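Local coordinates for microtubule-associated protein 1 light chain 3 (Plasmodium falciparum, PDB 4EOY) that is an Atg8-family ubiquitin-like protein that binds an Atg3 peptide and probably acts in the Atg8 conjugation pathway of Plasmodium falciparum, at residues A[22-25]-A[26-30]; A[61-64]-A[65-69]; A[102-105]-A[106-109]. The protein carries 3 engineered substitutions. All blocks are in the same frame, centred on the assembly; numbering follows the deposited sequence.

Overall arrangement
All three interactions are local, each between neighbouring turns or at the end of one helix. None closes a long loop, and they follow in series without nesting or crossing. Interaction 1 comes first, at the C-terminal end of helix 14-27. Interaction 2 lies in helix 60-72, and interaction 3 starts helix 103-110. Interaction 3 touches both of the others. Arg25 CD of interaction 1 packs 3.8 Å from Tyr107 OH, and Phe63 CD2 of interaction 2 lies 3.8 Å from Met103 SD. Interactions 1 and 2 do not touch; their nearest atoms are about 12 Å apart. Together the three helices pack against strands of the ubiquitin-like sheet.

Interaction 1 of 3, residues A[22-25]-A[26-30]; sequences HKIR and SKYPN
Ile24 turns its CG1 branch away from its backbone N (chi1 -152°), while Tyr28 keeps its ring beside its own N (chi1 -50°). The two side chains thus meet one turn apart. Ile24 CG1 comes to the ring edge, in its plane, and Ile24 CD1 reaches Tyr28 CE2 at 3.6 Å. Lys27 CB sits over one ring face, toward the rim.

Lys23 O takes two bonds from the same face of its carbonyl plane. Lys27 N gives the helical one at 3.0 Å. Ser26 OG gives the other at 2.9 Å, with the hydroxyl folded back between its N and carbonyl carbon (chi1 65°). The Ser26 hydroxyl is thereby turned onto its own helix.

Tyr28 N still bonds to Ile24 O at 2.8 Å, yet Tyr28 is the first residue to leave helical backbone angles. Pro29 has no N-H to continue the pattern. Its CA instead makes a CH...O contact with Arg25 O at 3.4 Å. Arg25 NH1 bonds to Arg31 O. A water also lies between NH1 and Pro29 O, but its distance to NH1 is doubtfully short.

This turn ends helix 14-27 and leads into strand 31-38. Arg25 lies on Ile32 and Pro33 of that strand. Ile24 also packs on an aromatic side chain of the bound peptide. Ile24 and Tyr28 rest on Leu53 of strand 51-55.

Interaction 2 of 3, residues A[61-64]-A[65-69]; sequences GEFK and FILHQ
Leu67 N bonds to Phe63 O at 2.8 Å, the shortest hydrogen bond between 61-64 and 65-69. It belongs to a run of four bonds that continue helix 60-72. Ile66 N to Glu62 O is 3.0 Å long. His68 N to Lys64 O is also 3.0 Å. Phe65 N meets Gly61 O at 3.2 Å.

The Phe63-Leu67 pair adds an apolar contact one turn along the helix. Phe63 swings its ring away from its backbone N (chi1 -180°), toward the next turn. Leu67 CD2 then meets Phe63 CE2 at 3.8 Å, and Leu67 CD1 is near Phe63 CZ at 4.2 Å. The two side chains run at a slant to each other, and both are buried. Phe63 also touches Val54 and Leu67 touches Phe52, so the pair lies against strand 51-55.

Ile66 lays CG1 by Glu62 O, 3.5 Å away. Glu62 OE1 turns back to accept from Leu59 N. Lys64 NZ is held by Thr99 OG1 and Pro97 O, which ties the helix to the loop after strand 89-92. The Lys64 side chain also touches Leu90 of that strand, as does Leu67.

Glu62 packs on an aromatic side chain of the bound peptide, and Ile66 on its backbone. Helix 60-72 and strand 51-55 border the peptide site, as in other Atg8 proteins, on a ubiquitin fold.

Interaction 3 of 3, residues A[102-105]-A[106-109]; sequences LMQD and LYEM
Gln104 lays its bent side chain across Glu108, one turn further along the helix. The bend at chi2 (67°) brings the amide nitrogen to the outer (anti) side of Glu108 OE2, with the two planes 74° apart. Gln104 NE2 donates to Glu108 OE2 at 3.0 Å. The oxygen lies close to the amide plane, and the nitrogen is a little out of the carboxylate plane. Gln104 CG also touches Glu108 OE2, at 3.3 Å. The backbone supports the same pair. Glu108 N bonds to Gln104 O at 2.8 Å.

Asp105 and Met109 form the next pair. Met109 N bonds to Asp105 O, and the bent end of Met109 brings CE back to 3.5 Å from that same oxygen. Met109 CE also lies near Asp105 CB. The Asp105 and Glu108 carboxylates are near each other, and one water donates weak bonds to both. This probably softens the repulsion between them.

On the buried side, Met103 SD meets Leu106 CD2 at 4.1 Å. Both side chains pack on Val60 of helix 60-72 and Leu117 of strand 117-122. Tyr107 packs on strand 31-38, touching Ile32 and Pro33, and its OH bonds to Gly115 O.

Leu102 holds the N-cap position. Its N gives a weak bond to Asp105 OD2, 3.4 Å long. This is the N3 half of a capping box, since the Leu102 side chain cannot supply the other half. Asp105, at N3, probably also interacts favourably with the positive end of the helix dipole. The turn is thus a helix start with an i to i+4 Gln-Glu side-chain hydrogen bond, opening the short helix before the last strand of this ubiquitin-like fold.

Interaction 1 of 3, residues A[22-25]-A[26-30]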
ATOM      1  N   HIS A  22      10.631 -11.397  -5.423  1.00 46.29           N
ATOM      2  CA  HIS A  22      10.903 -12.301  -6.531  1.00 43.51           C
ATOM      3  C   HIS A  22      10.099 -13.563  -6.416  1.00 41.19           C
ATOM      4  O   HIS A  22       9.474 -13.981  -7.383  1.00 41.11           O
ATOM      5  CB  HIS A  22      12.378 -12.645  -6.618  1.00 46.52           C
ATOM      6  CG  HIS A  22      12.708 -13.577  -7.756  1.00 45.99           C
ATOM      7  ND1 HIS A  22      12.901 -14.896  -7.579  1.00 45.36           N
ATOM      8  CD2 HIS A  22      12.849 -13.337  -9.125  1.00 56.54           C
ATOM      9  CE1 HIS A  22      13.166 -15.475  -8.769  1.00 53.70           C
ATOM     10  NE2 HIS A  22      13.135 -14.520  -9.716  1.00 44.34           N
ATOM     11  N   LYS A  23      10.106 -14.185  -5.242  1.00 45.36           N
ATOM     12  CA  LYS A  23       9.399 -15.449  -5.072  1.00 53.56           C
ATOM     13  C   LYS A  23       7.888 -15.278  -4.965  1.00 51.48           C
ATOM     14  O   LYS A  23       7.137 -16.157  -5.376  1.00 51.52           O
ATOM     15  CB  LYS A  23       9.968 -16.285  -3.913  1.00 75.68           C
ATOM     16  CG  LYS A  23       9.828 -15.723  -2.506  1.00 99.31           C
ATOM     17  CD  LYS A  23      10.559 -16.634  -1.521  1.00121.74           C
ATOM     18  CE  LYS A  23      10.564 -16.099  -0.094  1.00128.14           C
ATOM     19  NZ  LYS A  23      11.532 -14.983   0.109  1.00115.81           N
ATOM     20  N   ILE A  24       7.431 -14.148  -4.442  1.00 56.84           N
ATOM     21  CA  ILE A  24       5.995 -13.873  -4.423  1.00 59.38           C
ATOM     22  C   ILE A  24       5.470 -13.606  -5.852  1.00 53.81           C
ATOM     23  O   ILE A  24       4.343 -13.993  -6.197  1.00 48.84           O
ATOM     24  CB  ILE A  24       5.647 -12.709  -3.466  1.00 68.87           C
ATOM     25  CG1 ILE A  24       4.220 -12.864  -2.934  1.00 64.98           C
ATOM     26  CG2 ILE A  24       5.833 -11.363  -4.152  1.00 82.22           C
ATOM     27  CD1 ILE A  24       4.054 -14.031  -1.987  1.00 65.76           C
ATOM     28  N   ARG A  25       6.292 -12.956  -6.677  1.00 44.29           N
ATOM     29  CA  ARG A  25       5.958 -12.713  -8.091  1.00 45.44           C
ATOM     30  C   ARG A  25       6.019 -13.975  -8.953  1.00 38.30           C
ATOM     31  O   ARG A  25       5.281 -14.089  -9.918  1.00 41.29           O
ATOM     32  CB  ARG A  25       6.897 -11.677  -8.708  1.00 43.71           C
ATOM     33  CG  ARG A  25       6.597 -10.236  -8.321  1.00 51.47           C
ATOM     34  CD  ARG A  25       5.363  -9.689  -9.025  1.00 42.31           C
ATOM     35  NE  ARG A  25       5.522  -9.598 -10.482  1.00 50.31           N
ATOM     36  CZ  ARG A  25       4.565  -9.204 -11.325  1.00 52.96           C
ATOM     37  NH1 ARG A  25       3.366  -8.855 -10.869  1.00 54.70           N
ATOM     38  NH2 ARG A  25       4.802  -9.159 -12.632  1.00 56.51           N
ATOM     39  N   SER A  26       6.920 -14.900  -8.632  1.00 42.99           N
ATOM     40  CA  SER A  26       6.962 -16.179  -9.337  1.00 49.03           C
ATOM     41  C   SER A  26       5.759 -17.040  -8.915  1.00 51.21           C
ATOM     42  O   SER A  26       5.157 -17.717  -9.753  1.00 59.05           O
ATOM     43  CB  SER A  26       8.290 -16.902  -9.077  1.00 52.38           C
ATOM     44  OG  SER A  26       8.428 -17.253  -7.715  1.00 62.11           O
ATOM     45  N   LYS A  27       5.413 -16.999  -7.623  1.00 44.18           N
ATOM     46  CA  LYS A  27       4.289 -17.774  -7.080  1.00 49.09           C
ATOM     47  C   LYS A  27       2.926 -17.229  -7.511  1.00 57.39           C
ATOM     48  O   LYS A  27       2.010 -18.019  -7.762  1.00 53.47           O
ATOM     49  CB  LYS A  27       4.337 -17.807  -5.552  1.00 59.81           C
ATOM     50  CG  LYS A  27       5.362 -18.768  -4.969  1.00 62.95           C
ATOM     51  CD  LYS A  27       5.595 -18.510  -3.484  1.00 76.50           C
ATOM     52  CE  LYS A  27       4.323 -18.642  -2.653  1.00 80.08           C
ATOM     53  NZ  LYS A  27       3.619 -19.936  -2.872  1.00 65.47           N
ATOM     54  N   TYR A  28       2.792 -15.897  -7.569  1.00 44.54           N
ATOM     55  CA  TYR A  28       1.513 -15.246  -7.893  1.00 49.55           C
ATOM     56  C   TYR A  28       1.668 -14.150  -8.947  1.00 55.74           C
ATOM     57  O   TYR A  28       1.544 -12.962  -8.637  1.00 47.20           O
ATOM     58  CB  TYR A  28       0.889 -14.647  -6.630  1.00 53.10           C
ATOM     59  CG  TYR A  28       0.833 -15.612  -5.476  1.00 49.39           C
ATOM     60  CD1 TYR A  28      -0.012 -16.708  -5.511  1.00 55.86           C
ATOM     61  CD2 TYR A  28       1.630 -15.429  -4.352  1.00 60.62           C
ATOM     62  CE1 TYR A  28      -0.066 -17.599  -4.459  1.00 64.78           C
ATOM     63  CE2 TYR A  28       1.582 -16.311  -3.288  1.00 72.61           C
ATOM     64  CZ  TYR A  28       0.736 -17.397  -3.345  1.00 72.45           C
ATOM     65  OH  TYR A  28       0.696 -18.273  -2.284  1.00 79.78           O
ATOM     66  N   PRO A  29       1.916 -14.548 -10.206  1.00 52.22           N
ATOM     67  CA  PRO A  29       2.243 -13.591 -11.267  1.00 51.14           C
ATOM     68  C   PRO A  29       1.124 -12.604 -11.632  1.00 51.50           C
ATOM     69  O   PRO A  29       1.396 -11.595 -12.292  1.00 58.79           O
ATOM     70  CB  PRO A  29       2.581 -14.490 -12.464  1.00 52.79           C
ATOM     71  CG  PRO A  29       1.876 -15.770 -12.186  1.00 62.84           C
ATOM     72  CD  PRO A  29       1.891 -15.934 -10.698  1.00 55.03           C
ATOM     73  N   ASN A  30      -0.109 -12.885 -11.207  1.00 43.45           N
ATOM     74  CA  ASN A  30      -1.241 -11.992 -11.469  1.00 39.95           C
ATOM     75  C   ASN A  30      -1.533 -10.992 -10.340  1.00 35.73           C
ATOM     76  O   ASN A  30      -2.551 -10.299 -10.384  1.00 29.09           O
ATOM     77  CB  ASN A  30      -2.504 -12.813 -11.753  1.00 38.99           C
ATOM     78  CG  ASN A  30      -2.357 -13.706 -12.960  1.00 49.89           C
ATOM     79  OD1 ASN A  30      -1.544 -13.451 -13.855  1.00 63.30           O
ATOM     80  ND2 ASN A  30      -3.153 -14.758 -13.001  1.00 46.20           N
TER
HETATM   81  O   HOH W   1       1.097  -8.650 -11.803  1.00 60.41           O

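Interaction 2 of 3, residues A[61-64]-A[65-69]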
ATOM      1  N   GLY A  61      -8.394   3.631  -8.740  1.00 28.41           N
ATOM      2  CA  GLY A  61      -9.517   4.212  -8.008  1.00 33.14           C
ATOM      3  C   GLY A  61     -10.175   3.249  -7.029  1.00 31.70           C
ATOM      4  O   GLY A  61     -10.605   3.646  -5.953  1.00 33.57           O
ATOM      5  N   GLU A  62     -10.251   1.981  -7.406  1.00 30.86           N
ATOM      6  CA  GLU A  62     -10.831   0.963  -6.538  1.00 35.73           C
ATOM      7  C   GLU A  62      -9.899   0.679  -5.365  1.00 27.71           C
ATOM      8  O   GLU A  62     -10.340   0.607  -4.220  1.00 27.73           O
ATOM      9  CB  GLU A  62     -11.111  -0.322  -7.327  1.00 37.27           C
ATOM     10  CG  GLU A  62     -12.151  -0.162  -8.425  1.00 38.44           C
ATOM     11  CD  GLU A  62     -12.229  -1.356  -9.374  1.00 57.24           C
ATOM     12  OE1 GLU A  62     -11.222  -2.086  -9.524  1.00 76.80           O
ATOM     13  OE2 GLU A  62     -13.301  -1.553  -9.995  1.00 71.35           O
ATOM     14  N   PHE A  63      -8.609   0.523  -5.649  1.00 26.67           N
ATOM     15  CA  PHE A  63      -7.634   0.248  -4.591  1.00 29.46           C
ATOM     16  C   PHE A  63      -7.512   1.412  -3.602  1.00 34.00           C
ATOM     17  O   PHE A  63      -7.368   1.189  -2.371  1.00 24.56           O
ATOM     18  CB  PHE A  63      -6.268  -0.073  -5.166  1.00 25.26           C
ATOM     19  CG  PHE A  63      -5.239  -0.362  -4.118  1.00 28.26           C
ATOM     20  CD1 PHE A  63      -5.391  -1.450  -3.271  1.00 27.85           C
ATOM     21  CD2 PHE A  63      -4.141   0.478  -3.943  1.00 26.72           C
ATOM     22  CE1 PHE A  63      -4.451  -1.725  -2.296  1.00 32.48           C
ATOM     23  CE2 PHE A  63      -3.205   0.211  -2.967  1.00 26.44           C
ATOM     24  CZ  PHE A  63      -3.350  -0.891  -2.150  1.00 28.97           C
ATOM     25  N   LYS A  64      -7.576   2.631  -4.146  1.00 24.16           N
ATOM     26  CA  LYS A  64      -7.647   3.852  -3.341  1.00 31.83           C
ATOM     27  C   LYS A  64      -8.852   3.856  -2.388  1.00 26.79           C
ATOM     28  O   LYS A  64      -8.728   4.271  -1.243  1.00 28.46           O
ATOM     29  CB  LYS A  64      -7.692   5.108  -4.233  1.00 38.61           C
ATOM     30  CG  LYS A  64      -6.356   5.456  -4.888  1.00 49.03           C
ATOM     31  CD  LYS A  64      -6.251   6.921  -5.319  1.00 42.70           C
ATOM     32  CE  LYS A  64      -7.097   7.240  -6.539  1.00 46.97           C
ATOM     33  NZ  LYS A  64      -6.735   8.567  -7.121  1.00 37.76           N
ATOM     34  N   PHE A  65     -10.011   3.406  -2.861  1.00 26.58           N
ATOM     35  CA  PHE A  65     -11.193   3.290  -1.995  1.00 25.37           C
ATOM     36  C   PHE A  65     -10.937   2.297  -0.875  1.00 23.35           C
ATOM     37  O   PHE A  65     -11.150   2.591   0.285  1.00 32.50           O
ATOM     38  CB  PHE A  65     -12.408   2.874  -2.805  1.00 29.71           C
ATOM     39  CG  PHE A  65     -13.628   2.590  -1.974  1.00 38.66           C
ATOM     40  CD1 PHE A  65     -13.850   1.319  -1.446  1.00 43.58           C
ATOM     41  CD2 PHE A  65     -14.561   3.588  -1.718  1.00 39.93           C
ATOM     42  CE1 PHE A  65     -14.971   1.058  -0.675  1.00 39.85           C
ATOM     43  CE2 PHE A  65     -15.685   3.323  -0.955  1.00 34.61           C
ATOM     44  CZ  PHE A  65     -15.885   2.060  -0.434  1.00 34.22           C
ATOM     45  N   ILE A  66     -10.448   1.123  -1.225  1.00 25.40           N
ATOM     46  CA  ILE A  66     -10.099   0.104  -0.234  1.00 23.90           C
ATOM     47  C   ILE A  66      -9.073   0.627   0.774  1.00 25.20           C
ATOM     48  O   ILE A  66      -9.164   0.369   1.976  1.00 29.57           O
ATOM     49  CB  ILE A  66      -9.535  -1.153  -0.933  1.00 25.46           C
ATOM     50  CG1 ILE A  66     -10.632  -1.831  -1.778  1.00 33.53           C
ATOM     51  CG2 ILE A  66      -8.932  -2.107   0.079  1.00 21.43           C
ATOM     52  CD1 ILE A  66     -10.111  -2.930  -2.682  1.00 36.49           C
ATOM     53  N   LEU A  67      -8.082   1.363   0.289  1.00 26.80           N
ATOM     54  CA  LEU A  67      -7.003   1.832   1.167  1.00 27.35           C
ATOM     55  C   LEU A  67      -7.493   2.908   2.146  1.00 27.97           C
ATOM     56  O   LEU A  67      -7.045   2.957   3.288  1.00 32.69           O
ATOM     57  CB  LEU A  67      -5.832   2.343   0.330  1.00 30.87           C
ATOM     58  CG  LEU A  67      -4.449   2.301   0.966  1.00 30.98           C
ATOM     59  CD1 LEU A  67      -4.132   0.931   1.524  1.00 37.95           C
ATOM     60  CD2 LEU A  67      -3.399   2.689  -0.062  1.00 41.61           C
ATOM     61  N   HIS A  68      -8.424   3.750   1.694  1.00 27.08           N
ATOM     62  CA  HIS A  68      -9.076   4.744   2.540  1.00 31.54           C
ATOM     63  C   HIS A  68      -9.707   4.103   3.744  1.00 33.46           C
ATOM     64  O   HIS A  68      -9.549   4.587   4.865  1.00 31.21           O
ATOM     65  CB  HIS A  68     -10.160   5.471   1.749  1.00 36.19           C
ATOM     66  CG  HIS A  68     -10.588   6.791   2.353  1.00 52.08           C
ATOM     67  ND1 HIS A  68     -11.084   6.894   3.605  1.00 71.72           N
ATOM     68  CD2 HIS A  68     -10.615   8.083   1.812  1.00 57.67           C
ATOM     69  CE1 HIS A  68     -11.392   8.187   3.863  1.00 61.00           C
ATOM     70  NE2 HIS A  68     -11.102   8.913   2.767  1.00 58.13           N
ATOM     71  N   GLN A  69     -10.441   3.020   3.516  1.00 26.95           N
ATOM     72  CA  GLN A  69     -11.151   2.324   4.590  1.00 30.33           C
ATOM     73  C   GLN A  69     -10.164   1.688   5.545  1.00 29.28           C
ATOM     74  O   GLN A  69     -10.261   1.870   6.763  1.00 32.74           O
ATOM     75  CB  GLN A  69     -12.075   1.234   4.031  1.00 37.31           C
ATOM     76  CG  GLN A  69     -13.081   1.722   3.008  1.00 32.95           C
ATOM     77  CD  GLN A  69     -13.892   2.885   3.519  1.00 37.78           C
ATOM     78  OE1 GLN A  69     -14.494   2.796   4.580  1.00 57.01           O
ATOM     79  NE2 GLN A  69     -13.910   3.990   2.770  1.00 60.76           N
TER

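Interaction 3 of 3, residues A[102-105]-A[106-109]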
ATOM      1  N   LEU A 102      -4.821   0.902 -14.349  1.00 34.78           N
ATOM      2  CA  LEU A 102      -4.721  -0.393 -13.671  1.00 29.03           C
ATOM      3  C   LEU A 102      -3.598  -0.353 -12.651  1.00 28.70           C
ATOM      4  O   LEU A 102      -2.633   0.390 -12.801  1.00 36.80           O
ATOM      5  CB  LEU A 102      -4.422  -1.515 -14.673  1.00 28.06           C
ATOM      6  CG  LEU A 102      -5.413  -1.819 -15.787  1.00 26.14           C
ATOM      7  CD1 LEU A 102      -4.844  -2.952 -16.623  1.00 37.84           C
ATOM      8  CD2 LEU A 102      -6.795  -2.183 -15.269  1.00 26.10           C
ATOM      9  N   MET A 103      -3.706  -1.173 -11.612  1.00 29.17           N
ATOM     10  CA  MET A 103      -2.646  -1.272 -10.607  1.00 25.24           C
ATOM     11  C   MET A 103      -1.374  -1.873 -11.184  1.00 24.60           C
ATOM     12  O   MET A 103      -0.287  -1.664 -10.649  1.00 24.26           O
ATOM     13  CB  MET A 103      -3.102  -2.098  -9.384  1.00 32.45           C
ATOM     14  CG  MET A 103      -3.968  -1.335  -8.375  1.00 22.71           C
ATOM     15  SD  MET A 103      -3.129   0.078  -7.609  1.00 25.63           S
ATOM     16  CE  MET A 103      -1.688  -0.653  -6.852  1.00 19.66           C
ATOM     17  N   GLN A 104      -1.490  -2.621 -12.279  1.00 25.13           N
ATOM     18  CA  GLN A 104      -0.305  -3.102 -12.966  1.00 22.06           C
ATOM     19  C   GLN A 104       0.497  -1.932 -13.540  1.00 22.52           C
ATOM     20  O   GLN A 104       1.724  -1.969 -13.535  1.00 20.76           O
ATOM     21  CB  GLN A 104      -0.678  -4.069 -14.086  1.00 24.66           C
ATOM     22  CG  GLN A 104       0.517  -4.664 -14.829  1.00 23.05           C
ATOM     23  CD  GLN A 104       1.359  -5.586 -13.960  1.00 30.21           C
ATOM     24  OE1 GLN A 104       0.867  -6.155 -12.968  1.00 34.36           O
ATOM     25  NE2 GLN A 104       2.629  -5.760 -14.333  1.00 25.05           N
ATOM     26  N   ASP A 105      -0.201  -0.917 -14.050  1.00 24.87           N
ATOM     27  CA  ASP A 105       0.445   0.214 -14.688  1.00 22.67           C
ATOM     28  C   ASP A 105       1.318   0.944 -13.672  1.00 24.96           C
ATOM     29  O   ASP A 105       2.507   1.173 -13.909  1.00 25.63           O
ATOM     30  CB  ASP A 105      -0.596   1.131 -15.315  1.00 23.52           C
ATOM     31  CG  ASP A 105      -1.208   0.532 -16.554  1.00 28.91           C
ATOM     32  OD1 ASP A 105      -0.430  -0.041 -17.381  1.00 28.56           O
ATOM     33  OD2 ASP A 105      -2.451   0.635 -16.712  1.00 33.29           O
ATOM     34  N   LEU A 106       0.739   1.236 -12.514  1.00 24.93           N
ATOM     35  CA  LEU A 106       1.488   1.809 -11.413  1.00 22.43           C
ATOM     36  C   LEU A 106       2.718   0.974 -11.126  1.00 26.72           C
ATOM     37  O   LEU A 106       3.809   1.523 -10.927  1.00 31.13           O
ATOM     38  CB  LEU A 106       0.621   1.918 -10.152  1.00 23.40           C
ATOM     39  CG  LEU A 106       0.009   3.289  -9.901  1.00 28.64           C
ATOM     40  CD1 LEU A 106      -0.865   3.699 -11.064  1.00 25.59           C
ATOM     41  CD2 LEU A 106      -0.760   3.329  -8.578  1.00 25.14           C
ATOM     42  N   TYR A 107       2.542  -0.349 -11.095  1.00 21.47           N
ATOM     43  CA  TYR A 107       3.646  -1.249 -10.801  1.00 18.57           C
ATOM     44  C   TYR A 107       4.723  -1.121 -11.866  1.00 20.82           C
ATOM     45  O   TYR A 107       5.876  -0.922 -11.543  1.00 17.58           O
ATOM     46  CB  TYR A 107       3.172  -2.694 -10.717  1.00 19.84           C
ATOM     47  CG  TYR A 107       4.229  -3.653 -10.248  1.00 20.28           C
ATOM     48  CD1 TYR A 107       4.594  -3.700  -8.924  1.00 22.30           C
ATOM     49  CD2 TYR A 107       4.850  -4.521 -11.124  1.00 27.90           C
ATOM     50  CE1 TYR A 107       5.566  -4.566  -8.476  1.00 24.01           C
ATOM     51  CE2 TYR A 107       5.825  -5.410 -10.686  1.00 27.68           C
ATOM     52  CZ  TYR A 107       6.176  -5.425  -9.352  1.00 27.28           C
ATOM     53  OH  TYR A 107       7.142  -6.294  -8.873  1.00 35.53           O
ATOM     54  N   GLU A 108       4.351  -1.245 -13.135  1.00 24.24           N
ATOM     55  CA  GLU A 108       5.330  -1.133 -14.222  1.00 25.60           C
ATOM     56  C   GLU A 108       6.025   0.251 -14.234  1.00 25.44           C
ATOM     57  O   GLU A 108       7.213   0.331 -14.449  1.00 32.56           O
ATOM     58  CB  GLU A 108       4.688  -1.480 -15.574  1.00 28.61           C
ATOM     59  CG  GLU A 108       4.304  -2.959 -15.687  1.00 36.17           C
ATOM     60  CD  GLU A 108       3.530  -3.324 -16.957  1.00 46.39           C
ATOM     61  OE1 GLU A 108       3.415  -2.498 -17.893  1.00 44.59           O
ATOM     62  OE2 GLU A 108       3.030  -4.466 -17.021  1.00 54.43           O
ATOM     63  N   MET A 109       5.293   1.319 -13.928  1.00 25.91           N
ATOM     64  CA  MET A 109       5.845   2.676 -13.973  1.00 26.14           C
ATOM     65  C   MET A 109       6.703   3.067 -12.762  1.00 24.84           C
ATOM     66  O   MET A 109       7.751   3.687 -12.929  1.00 29.15           O
ATOM     67  CB  MET A 109       4.721   3.699 -14.132  1.00 25.80           C
ATOM     68  CG  MET A 109       4.223   3.845 -15.551  1.00 29.68           C
ATOM     69  SD  MET A 109       2.991   5.140 -15.681  1.00 41.82           S
ATOM     70  CE  MET A 109       1.617   4.402 -14.793  1.00 45.31           C
TER
HETATM   71  O   HOH W   2       0.617  -3.201 -18.293  1.00 40.39           O